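Local coordinates for protein orotidine 5'-phosphate decarboxylase (PDB 2CZE) that probably catalyses the decarboxylation of orotidine 5'-monophosphate to UMP, the final step of de novo UMP synthesis, working as a homodimer, at residues A5-E10 against N31-L36; I103-M108 against G135-G140; I159-I164 against A177-I182. All blocks are in the same frame, centred on the assembly; numbering follows the deposited sequence.

How the contacts relate
All three contacts touch the bound UMP. Contacts 2 and 3 lie in the wall of the closed barrel. Each pairs neighbouring parallel strands through backbone bonds and apolar side chains. Contact 1 is more peripheral, with Glu10 exposed and Tyr9 partly exposed beside the second subunit. It joins a loop to the start of a helix, and a water takes the place of direct hydrogen bonds. Contacts 2 and 3 touch, because strands 135-137 and 158-161 are neighbours, and Gly140 N probably bonds to Pro162 O. Contact 1 stands about 20 Å, centre to centre, from each of them. It meets the ribose, contact 2 meets uracil O4, and contact 3 covers the base and approaches the phosphate.

Contact 1: residues A5-E10 against N31-L36; sequences ALDVYE and NWPLIL. With U5P (uridine-5'-monophosphate), chain C.
Asp7 and Asn31 meet across a junction that has no direct hydrogen bond; one water ties the two segments together instead. The loop after strand 2-5 meets the start of helix 32-38, with Asn31 just before it. The water bonds to Asp7 OD1 at 2.7 Å and to Leu6 O at 2.8 Å. It accepts hydrogen bonds from Asn31 N at 2.9 Å and, at longer range, from Leu34 N. Asp7 OD1 lies 3.2 Å from Asn31 CB, with the carboxylate and amide planes 66° apart. Asp7 OD2 accepts the ribose hydroxyl O3' of UMP at 2.6 Å. Asn31 ND2 gives O3' a weak bond and also binds Asp62 of the second subunit. Asn31 holds CG anti to its backbone N (chi1 -157°), which lets OD1 accept Trp32 N while ND2 reaches the sugar. Leu34, with CG likewise anti to N, lays CD1 3.3 Å from Val8 O and CD2 by Leu6 CB. Pro33 O sits in plane at the Tyr9 ring edge, 3.4 Å from CD1, and the Tyr9 hydroxyl bonds to Leu69 O of the second subunit. The two Asp7 oxygens have different partners, which probably limits rotation and suits its role in substrate binding.

Contact 2: residues I103-M108 against G135-G140; sequences IMVVEM and GVIAPG. With U5P (uridine-5'-monophosphate), chain C.
Strands 102-105 and 135-137 are parallel neighbours in the TIM barrel, joined through helix 121-131 as a beta-alpha-beta unit, and Met104 pairs with Val136 at their centre. Met104 N bonds to Gly135 O, and Ile137 N to Met104 O, both at 2.9 Å. Ile137 O then takes two donors, Val106 N and Glu107 N, where 103-108 leaves the strand. The bond from Glu107 N is nearly straight, with an angle of 172° at the hydrogen. Ile103, Val105 and Ile137 share one face of the sheet, where they also meet Ile83 of strand 81-84. Ile103 CG2 touches Ile137 CD1 at 4.0 Å. Met104 and Val136 point to the other face, under helix 121-131. Beyond the strand, Val106 CG2 packs on Val136 CB at 3.6 Å. Glu107 is extended, with CG anti to the backbone N (chi1 175°), and crosses the Pro139 ring at about a right angle; CB lies 3.7 Å from Pro139 CD. Its carboxylate forms salt bridges with Arg142 and Arg145 and bonds to Asn118 and Thr121. With an alanine here, both arginines and Asn118 would probably lose their buried carboxylate mate and the Pro139 ring the chain lying across it. At the ligand end, Met108 CA comes within 3.1 Å of uracil O4.

Contact 3: residues I159-I164 against A177-I182; sequences ILAPGI and AGADYI. With U5P (uridine-5'-monophosphate), chain C.
Leu160 and Ala161 run parallel to Tyr181 and Ile182, and the backbone bonds of this pairing begin at Ile159. Ile159 O accepts two donors in its carbonyl plane, Asp180 N at 2.7 Å and Tyr181 N at 3.1 Å. Ala161 N answers with a bond to Tyr181 O at 2.9 Å.

A side chain adds a further link just before strand 181-184. Asp180 OD1 accepts Ile159 N at 2.9 Å through its anti lone pair, the one turned away from OD2. Asp180 holds CG anti to its carbonyl carbon and beside its own N (chi1 -65°), which keeps the carboxylate close to the Ile159 backbone. OD1 also has a long, weak ion pair with Arg150. Leu160 and Tyr181 lie side by side and point the same way, with Leu160 CG 3.8 Å from Tyr181 CB. Ala161 and Ile182 point to the other face. There Ala161 CB meets Ala179 CB at 4.0 Å. Farther along, Ile164 crosses Ile182 at about a right angle, and its CG1 packs on Ile182 CG2 at 3.6 Å.

Pro162, Gly163 and Ile164 belong to the substrate-binding site. The Pro162 ring lies over a face of the uracil, with CG 3.4 Å from N3 of UMP. Gly163 has a positive phi of 94°, at which a CB would press on the carbonyl O of Pro162.

The contact closes the beta-alpha-beta unit of strand 158-161, helix 171-177 and strand 181-184 in the TIM barrel. Gly178 ends that helix in a Schellman motif, just before the second strand. Ile164 and Ile182 rest on Ala174 of helix 171-177, while Ile159 and Ala161 pack against helix 143-152. On its other edge, Leu160 bonds through its backbone to Val136 and Ala138, next to strand 135-137.

Contact 1: residues A5-E10 against N31-L36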
loop_
_atom_site.group_PDB
_atom_site.type_symbol
_atom_site.label_atom_id
_atom_site.label_comp_id
_atom_site.label_asym_id
_atom_site.label_seq_id
_atom_site.Cartn_x
_atom_site.Cartn_y
_atom_site.Cartn_z
ATOM N N ALA A 5 -9.075 10.774 -10.788
ATOM C CA ALA A 5 -8.880 9.728 -9.787
ATOM C C ALA A 5 -10.233 9.077 -9.564
ATOM O O ALA A 5 -11.082 9.624 -8.864
ATOM C CB ALA A 5 -8.357 10.323 -8.497
ATOM N N LEU A 6 -10.433 7.904 -10.164
ATOM C CA LEU A 6 -11.717 7.210 -10.063
ATOM C C LEU A 6 -11.800 6.336 -8.830
ATOM O O LEU A 6 -11.601 5.124 -8.910
ATOM C CB LEU A 6 -11.968 6.342 -11.310
ATOM C CG LEU A 6 -12.428 7.073 -12.565
ATOM C CD1 LEU A 6 -12.581 6.090 -13.706
ATOM C CD2 LEU A 6 -13.748 7.790 -12.272
ATOM N N ASP A 7 -12.111 6.945 -7.695
ATOM C CA ASP A 7 -12.203 6.197 -6.458
ATOM C C ASP A 7 -13.616 5.792 -6.058
ATOM O O ASP A 7 -14.078 6.099 -4.968
ATOM C CB ASP A 7 -11.522 6.972 -5.327
ATOM C CG ASP A 7 -10.051 7.218 -5.605
ATOM O OD1 ASP A 7 -9.378 6.266 -6.073
ATOM O OD2 ASP A 7 -9.570 8.348 -5.362
ATOM N N VAL A 8 -14.308 5.128 -6.971
ATOM C CA VAL A 8 -15.636 4.609 -6.685
ATOM C C VAL A 8 -15.434 3.102 -6.692
ATOM O O VAL A 8 -14.460 2.606 -7.254
ATOM C CB VAL A 8 -16.672 5.002 -7.761
ATOM C CG1 VAL A 8 -16.969 6.498 -7.672
ATOM C CG2 VAL A 8 -16.163 4.636 -9.149
ATOM N N TYR A 9 -16.328 2.362 -6.050
ATOM C CA TYR A 9 -16.177 0.907 -6.027
ATOM C C TYR A 9 -16.673 0.226 -7.308
ATOM O O TYR A 9 -16.114 -0.775 -7.749
ATOM C CB TYR A 9 -16.966 0.303 -4.866
ATOM C CG TYR A 9 -16.511 0.689 -3.474
ATOM C CD1 TYR A 9 -15.165 0.610 -3.099
ATOM C CD2 TYR A 9 -17.446 1.043 -2.501
ATOM C CE1 TYR A 9 -14.774 0.866 -1.779
ATOM C CE2 TYR A 9 -17.065 1.306 -1.182
ATOM C CZ TYR A 9 -15.737 1.217 -0.827
ATOM O OH TYR A 9 -15.376 1.499 0.474
ATOM N N GLU A 10 -17.731 0.780 -7.885
ATOM C CA GLU A 10 -18.393 0.214 -9.058
ATOM C C GLU A 10 -17.741 0.470 -10.412
ATOM O O GLU A 10 -17.646 1.606 -10.869
ATOM C CB GLU A 10 -19.841 0.697 -9.076
ATOM C CG GLU A 10 -20.598 0.456 -7.751
ATOM C CD GLU A 10 -20.439 1.582 -6.737
ATOM O OE1 GLU A 10 -21.092 1.511 -5.674
ATOM O OE2 GLU A 10 -19.679 2.542 -6.994
ATOM N N ASN A 31 -7.186 3.345 -7.951
ATOM C CA ASN A 31 -6.594 3.078 -6.644
ATOM C C ASN A 31 -7.241 1.779 -6.152
ATOM O O ASN A 31 -8.058 1.179 -6.861
ATOM C CB ASN A 31 -6.897 4.257 -5.705
ATOM C CG ASN A 31 -5.907 4.384 -4.540
ATOM O OD1 ASN A 31 -5.473 3.389 -3.950
ATOM N ND2 ASN A 31 -5.578 5.632 -4.187
ATOM N N TRP A 32 -6.894 1.339 -4.948
ATOM C CA TRP A 32 -7.438 0.082 -4.440
ATOM C C TRP A 32 -8.968 0.003 -4.349
ATOM O O TRP A 32 -9.550 -1.065 -4.541
ATOM C CB TRP A 32 -6.810 -0.260 -3.077
ATOM C CG TRP A 32 -5.342 -0.565 -3.167
ATOM C CD1 TRP A 32 -4.322 0.102 -2.543
ATOM C CD2 TRP A 32 -4.731 -1.642 -3.897
ATOM N NE1 TRP A 32 -3.115 -0.496 -2.837
ATOM C CE2 TRP A 32 -3.337 -1.568 -3.663
ATOM C CE3 TRP A 32 -5.225 -2.661 -4.723
ATOM C CZ2 TRP A 32 -2.430 -2.480 -4.222
ATOM C CZ3 TRP A 32 -4.320 -3.569 -5.284
ATOM C CH2 TRP A 32 -2.940 -3.471 -5.027
ATOM N N PRO A 33 -9.644 1.130 -4.053
ATOM C CA PRO A 33 -11.111 1.053 -3.963
ATOM C C PRO A 33 -11.779 0.475 -5.217
ATOM O O PRO A 33 -12.606 -0.429 -5.127
ATOM C CB PRO A 33 -11.520 2.504 -3.704
ATOM C CG PRO A 33 -10.348 3.019 -2.904
ATOM C CD PRO A 33 -9.171 2.480 -3.699
ATOM N N LEU A 34 -11.401 0.975 -6.389
ATOM C CA LEU A 34 -12.004 0.486 -7.634
ATOM C C LEU A 34 -11.530 -0.938 -7.960
ATOM O O LEU A 34 -12.321 -1.784 -8.405
ATOM C CB LEU A 34 -11.673 1.445 -8.787
ATOM C CG LEU A 34 -12.246 1.084 -10.165
ATOM C CD1 LEU A 34 -13.765 1.028 -10.098
ATOM C CD2 LEU A 34 -11.785 2.110 -11.187
ATOM N N ILE A 35 -10.249 -1.214 -7.725
ATOM C CA ILE A 35 -9.716 -2.549 -7.991
ATOM C C ILE A 35 -10.412 -3.578 -7.101
ATOM O O ILE A 35 -10.806 -4.652 -7.565
ATOM C CB ILE A 35 -8.181 -2.593 -7.763
ATOM C CG1 ILE A 35 -7.480 -1.793 -8.864
ATOM C CG2 ILE A 35 -7.694 -4.019 -7.749
ATOM C CD1 ILE A 35 -6.012 -1.495 -8.575
ATOM N N LEU A 36 -10.574 -3.242 -5.823
ATOM C CA LEU A 36 -11.251 -4.132 -4.880
ATOM C C LEU A 36 -12.708 -4.344 -5.296
ATOM O O LEU A 36 -13.233 -5.459 -5.245
ATOM C CB LEU A 36 -11.237 -3.528 -3.470
ATOM C CG LEU A 36 -9.916 -3.608 -2.710
ATOM C CD1 LEU A 36 -9.994 -2.771 -1.451
ATOM C CD2 LEU A 36 -9.632 -5.056 -2.353
HETATM N N1 U5P C . -3.600 10.679 -3.207
HETATM C C2 U5P C . -3.777 11.860 -2.472
HETATM N N3 U5P C . -2.677 12.443 -1.834
HETATM C C4 U5P C . -1.409 11.853 -1.926
HETATM C C5 U5P C . -1.234 10.676 -2.648
HETATM C C6 U5P C . -2.326 10.095 -3.283
HETATM O O2 U5P C . -4.886 12.389 -2.368
HETATM O O4 U5P C . -0.449 12.393 -1.380
HETATM C "C1'" U5P C . -4.719 10.084 -3.976
HETATM C "C2'" U5P C . -5.962 9.813 -3.125
HETATM O "O2'" U5P C . -5.866 8.496 -2.578
HETATM C "C3'" U5P C . -7.040 9.822 -4.209
HETATM C "C4'" U5P C . -6.566 10.980 -5.091
HETATM O "O3'" U5P C . -7.043 8.596 -4.946
HETATM O "O4'" U5P C . -5.130 11.008 -4.997
HETATM C "C5'" U5P C . -7.121 12.306 -4.564
HETATM O "O5'" U5P C . -8.541 12.291 -4.714
HETATM P P U5P C . -9.484 13.516 -4.263
HETATM O O1P U5P C . -10.880 13.046 -4.117
HETATM O O2P U5P C . -9.314 14.657 -5.384
HETATM O O3P U5P C . -8.886 14.108 -2.893
HETATM O O HOH W 1 -9.897 3.790 -7.109
#

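Contact 2: residues I103-M108 against G135-G140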
loop_
_atom_site.group_PDB
_atom_site.type_symbol
_atom_site.label_atom_id
_atom_site.label_comp_id
_atom_site.label_asym_id
_atom_site.label_seq_id
_atom_site.Cartn_x
_atom_site.Cartn_y
_atom_site.Cartn_z
ATOM N N ILE A 103 5.973 6.000 -10.543
ATOM C CA ILE A 103 5.846 7.342 -10.006
ATOM C C ILE A 103 6.169 7.166 -8.529
ATOM O O ILE A 103 5.561 6.327 -7.861
ATOM C CB ILE A 103 4.416 7.884 -10.179
ATOM C CG1 ILE A 103 4.148 8.146 -11.672
ATOM C CG2 ILE A 103 4.255 9.143 -9.364
ATOM C CD1 ILE A 103 2.660 8.386 -12.024
ATOM N N MET A 104 7.141 7.928 -8.028
ATOM C CA MET A 104 7.551 7.819 -6.632
ATOM C C MET A 104 6.921 8.877 -5.737
ATOM O O MET A 104 6.871 10.045 -6.093
ATOM C CB MET A 104 9.079 7.921 -6.522
ATOM C CG MET A 104 9.827 6.789 -7.219
ATOM S SD MET A 104 11.615 7.058 -7.256
ATOM C CE MET A 104 12.023 6.860 -5.517
ATOM N N VAL A 105 6.436 8.460 -4.575
ATOM C CA VAL A 105 5.857 9.418 -3.642
ATOM C C VAL A 105 6.998 10.205 -2.984
ATOM O O VAL A 105 7.924 9.616 -2.423
ATOM C CB VAL A 105 5.069 8.709 -2.529
ATOM C CG1 VAL A 105 4.490 9.756 -1.557
ATOM C CG2 VAL A 105 3.942 7.862 -3.134
ATOM N N VAL A 106 6.935 11.527 -3.066
ATOM C CA VAL A 106 7.949 12.367 -2.446
ATOM C C VAL A 106 7.333 13.063 -1.233
ATOM O O VAL A 106 7.879 12.992 -0.141
ATOM C CB VAL A 106 8.522 13.399 -3.455
ATOM C CG1 VAL A 106 9.307 14.472 -2.726
ATOM C CG2 VAL A 106 9.470 12.665 -4.444
ATOM N N GLU A 107 6.198 13.734 -1.419
ATOM C CA GLU A 107 5.524 14.374 -0.291
ATOM C C GLU A 107 4.016 14.261 -0.501
ATOM O O GLU A 107 3.519 14.611 -1.571
ATOM C CB GLU A 107 5.928 15.847 -0.145
ATOM C CG GLU A 107 5.143 16.533 0.954
ATOM C CD GLU A 107 5.699 17.889 1.360
ATOM O OE1 GLU A 107 4.963 18.623 2.063
ATOM O OE2 GLU A 107 6.855 18.214 0.988
ATOM N N MET A 108 3.288 13.789 0.515
ATOM C CA MET A 108 1.838 13.608 0.376
ATOM C C MET A 108 1.019 14.846 0.745
ATOM O O MET A 108 1.524 15.761 1.378
ATOM C CB MET A 108 1.388 12.381 1.175
ATOM C CG MET A 108 1.926 11.065 0.608
ATOM S SD MET A 108 1.435 9.601 1.564
ATOM C CE MET A 108 -0.306 9.417 1.044
ATOM N N GLY A 135 7.736 10.090 -12.838
ATOM C CA GLY A 135 7.331 11.271 -12.096
ATOM C C GLY A 135 7.292 11.030 -10.596
ATOM O O GLY A 135 7.629 9.943 -10.123
ATOM N N VAL A 136 6.890 12.053 -9.849
ATOM C CA VAL A 136 6.794 11.954 -8.399
ATOM C C VAL A 136 5.515 12.620 -7.938
ATOM O O VAL A 136 4.947 13.461 -8.651
ATOM C CB VAL A 136 7.966 12.674 -7.663
ATOM C CG1 VAL A 136 9.300 12.021 -8.014
ATOM C CG2 VAL A 136 7.980 14.159 -8.026
ATOM N N ILE A 137 5.070 12.227 -6.746
ATOM C CA ILE A 137 3.887 12.808 -6.123
ATOM C C ILE A 137 4.328 13.981 -5.253
ATOM O O ILE A 137 5.227 13.833 -4.420
ATOM C CB ILE A 137 3.157 11.791 -5.213
ATOM C CG1 ILE A 137 2.554 10.672 -6.062
ATOM C CG2 ILE A 137 2.050 12.489 -4.394
ATOM C CD1 ILE A 137 1.597 11.158 -7.132
ATOM N N ALA A 138 3.700 15.140 -5.468
ATOM C CA ALA A 138 3.958 16.367 -4.701
ATOM C C ALA A 138 2.592 16.823 -4.198
ATOM O O ALA A 138 1.581 16.519 -4.818
ATOM C CB ALA A 138 4.575 17.445 -5.584
ATOM N N PRO A 139 2.547 17.587 -3.090
ATOM C CA PRO A 139 1.289 18.073 -2.494
ATOM C C PRO A 139 0.509 19.226 -3.123
ATOM O O PRO A 139 0.897 20.391 -3.007
ATOM C CB PRO A 139 1.689 18.373 -1.045
ATOM C CG PRO A 139 3.085 18.862 -1.187
ATOM C CD PRO A 139 3.701 17.909 -2.227
ATOM N N GLY A 140 -0.622 18.884 -3.747
ATOM C CA GLY A 140 -1.470 19.890 -4.361
ATOM C C GLY A 140 -2.032 20.821 -3.295
ATOM O O GLY A 140 -2.429 21.952 -3.578
HETATM N N1 U5P C . -3.600 10.679 -3.207
HETATM C C2 U5P C . -3.777 11.860 -2.472
HETATM N N3 U5P C . -2.677 12.443 -1.834
HETATM C C4 U5P C . -1.409 11.853 -1.926
HETATM C C5 U5P C . -1.234 10.676 -2.648
HETATM C C6 U5P C . -2.326 10.095 -3.283
HETATM O O2 U5P C . -4.886 12.389 -2.368
HETATM O O4 U5P C . -0.449 12.393 -1.380
HETATM C "C1'" U5P C . -4.719 10.084 -3.976
HETATM C "C2'" U5P C . -5.962 9.813 -3.125
HETATM O "O2'" U5P C . -5.866 8.496 -2.578
HETATM C "C3'" U5P C . -7.040 9.822 -4.209
HETATM C "C4'" U5P C . -6.566 10.980 -5.091
HETATM O "O3'" U5P C . -7.043 8.596 -4.946
HETATM O "O4'" U5P C . -5.130 11.008 -4.997
HETATM C "C5'" U5P C . -7.121 12.306 -4.564
HETATM O "O5'" U5P C . -8.541 12.291 -4.714
HETATM P P U5P C . -9.484 13.516 -4.263
HETATM O O1P U5P C . -10.880 13.046 -4.117
HETATM O O2P U5P C . -9.314 14.657 -5.384
HETATM O O3P U5P C . -8.886 14.108 -2.893
#

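Contact 3: residues I159-I164 against A177-I182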
loop_
_atom_site.group_PDB
_atom_site.type_symbol
_atom_site.label_atom_id
_atom_site.label_comp_id
_atom_site.label_asym_id
_atom_site.label_seq_id
_atom_site.Cartn_x
_atom_site.Cartn_y
_atom_site.Cartn_z
ATOM N N ILE A 159 6.021 16.016 -12.236
ATOM C CA ILE A 159 5.398 16.145 -10.930
ATOM C C ILE A 159 3.882 16.028 -11.101
ATOM O O ILE A 159 3.289 16.720 -11.940
ATOM C CB ILE A 159 5.743 17.510 -10.289
ATOM C CG1 ILE A 159 7.238 17.564 -9.961
ATOM C CG2 ILE A 159 4.916 17.730 -9.020
ATOM C CD1 ILE A 159 7.680 18.912 -9.377
ATOM N N LEU A 160 3.271 15.137 -10.325
ATOM C CA LEU A 160 1.825 14.942 -10.358
ATOM C C LEU A 160 1.340 15.394 -8.977
ATOM O O LEU A 160 1.901 15.000 -7.948
ATOM C CB LEU A 160 1.474 13.466 -10.613
ATOM C CG LEU A 160 2.001 12.926 -11.956
ATOM C CD1 LEU A 160 3.418 12.404 -11.798
ATOM C CD2 LEU A 160 1.083 11.810 -12.453
ATOM N N ALA A 161 0.303 16.222 -8.955
ATOM C CA ALA A 161 -0.187 16.749 -7.694
ATOM C C ALA A 161 -1.632 16.455 -7.349
ATOM O O ALA A 161 -2.543 16.990 -7.979
ATOM C CB ALA A 161 0.035 18.277 -7.655
ATOM N N PRO A 162 -1.856 15.584 -6.352
ATOM C CA PRO A 162 -3.213 15.244 -5.911
ATOM C C PRO A 162 -3.539 16.252 -4.804
ATOM O O PRO A 162 -2.671 17.036 -4.412
ATOM C CB PRO A 162 -3.063 13.821 -5.394
ATOM C CG PRO A 162 -1.681 13.839 -4.788
ATOM C CD PRO A 162 -0.868 14.636 -5.805
ATOM N N GLY A 163 -4.770 16.243 -4.297
ATOM C CA GLY A 163 -5.142 17.197 -3.265
ATOM C C GLY A 163 -5.790 18.449 -3.842
ATOM O O GLY A 163 -5.867 19.479 -3.174
ATOM N N ILE A 164 -6.243 18.353 -5.091
ATOM C CA ILE A 164 -6.900 19.458 -5.776
ATOM C C ILE A 164 -8.418 19.313 -5.665
ATOM O O ILE A 164 -8.965 18.271 -6.002
ATOM C CB ILE A 164 -6.514 19.473 -7.269
ATOM C CG1 ILE A 164 -4.980 19.530 -7.414
ATOM C CG2 ILE A 164 -7.177 20.669 -7.971
ATOM C CD1 ILE A 164 -4.332 20.770 -6.815
ATOM N N ALA A 177 3.106 26.422 -9.754
ATOM C CA ALA A 177 4.217 25.969 -8.928
ATOM C C ALA A 177 5.091 24.912 -9.601
ATOM O O ALA A 177 6.182 24.610 -9.125
ATOM C CB ALA A 177 3.696 25.447 -7.608
ATOM N N GLY A 178 4.610 24.330 -10.694
ATOM C CA GLY A 178 5.423 23.343 -11.382
ATOM C C GLY A 178 4.838 21.953 -11.547
ATOM O O GLY A 178 5.552 21.039 -11.939
ATOM N N ALA A 179 3.557 21.775 -11.247
ATOM C CA ALA A 179 2.942 20.461 -11.411
ATOM C C ALA A 179 2.706 20.225 -12.900
ATOM O O ALA A 179 2.237 21.121 -13.598
ATOM C CB ALA A 179 1.601 20.399 -10.648
ATOM N N ASP A 180 3.040 19.031 -13.382
ATOM C CA ASP A 180 2.820 18.678 -14.782
ATOM C C ASP A 180 1.443 18.050 -14.933
ATOM O O ASP A 180 0.808 18.139 -15.994
ATOM C CB ASP A 180 3.884 17.688 -15.260
ATOM C CG ASP A 180 5.259 18.291 -15.253
ATOM O OD1 ASP A 180 6.083 17.903 -14.396
ATOM O OD2 ASP A 180 5.488 19.181 -16.094
ATOM N N TYR A 181 0.995 17.391 -13.872
ATOM C CA TYR A 181 -0.327 16.770 -13.870
ATOM C C TYR A 181 -1.074 17.153 -12.609
ATOM O O TYR A 181 -0.480 17.233 -11.527
ATOM C CB TYR A 181 -0.229 15.249 -13.950
ATOM C CG TYR A 181 0.324 14.754 -15.258
ATOM C CD1 TYR A 181 1.695 14.577 -15.432
ATOM C CD2 TYR A 181 -0.520 14.466 -16.324
ATOM C CE1 TYR A 181 2.209 14.130 -16.628
ATOM C CE2 TYR A 181 -0.007 14.010 -17.534
ATOM C CZ TYR A 181 1.355 13.847 -17.677
ATOM O OH TYR A 181 1.859 13.419 -18.886
ATOM N N ILE A 182 -2.377 17.375 -12.773
ATOM C CA ILE A 182 -3.285 17.764 -11.699
ATOM C C ILE A 182 -4.259 16.602 -11.443
ATOM O O ILE A 182 -5.128 16.305 -12.255
ATOM C CB ILE A 182 -4.069 19.042 -12.119
ATOM C CG1 ILE A 182 -3.085 20.188 -12.360
ATOM C CG2 ILE A 182 -5.089 19.438 -11.058
ATOM C CD1 ILE A 182 -2.289 20.583 -11.109
HETATM N N1 U5P C . -3.600 10.679 -3.207
HETATM C C2 U5P C . -3.777 11.860 -2.472
HETATM N N3 U5P C . -2.677 12.443 -1.834
HETATM C C4 U5P C . -1.409 11.853 -1.926
HETATM C C5 U5P C . -1.234 10.676 -2.648
HETATM C C6 U5P C . -2.326 10.095 -3.283
HETATM O O2 U5P C . -4.886 12.389 -2.368
HETATM O O4 U5P C . -0.449 12.393 -1.380
HETATM C "C1'" U5P C . -4.719 10.084 -3.976
HETATM C "C2'" U5P C . -5.962 9.813 -3.125
HETATM O "O2'" U5P C . -5.866 8.496 -2.578
HETATM C "C3'" U5P C . -7.040 9.822 -4.209
HETATM C "C4'" U5P C . -6.566 10.980 -5.091
HETATM O "O3'" U5P C . -7.043 8.596 -4.946
HETATM O "O4'" U5P C . -5.130 11.008 -4.997
HETATM C "C5'" U5P C . -7.121 12.306 -4.564
HETATM O "O5'" U5P C . -8.541 12.291 -4.714
HETATM P P U5P C . -9.484 13.516 -4.263
HETATM O O1P U5P C . -10.880 13.046 -4.117
HETATM O O2P U5P C . -9.314 14.657 -5.384
HETATM O O3P U5P C . -8.886 14.108 -2.893
#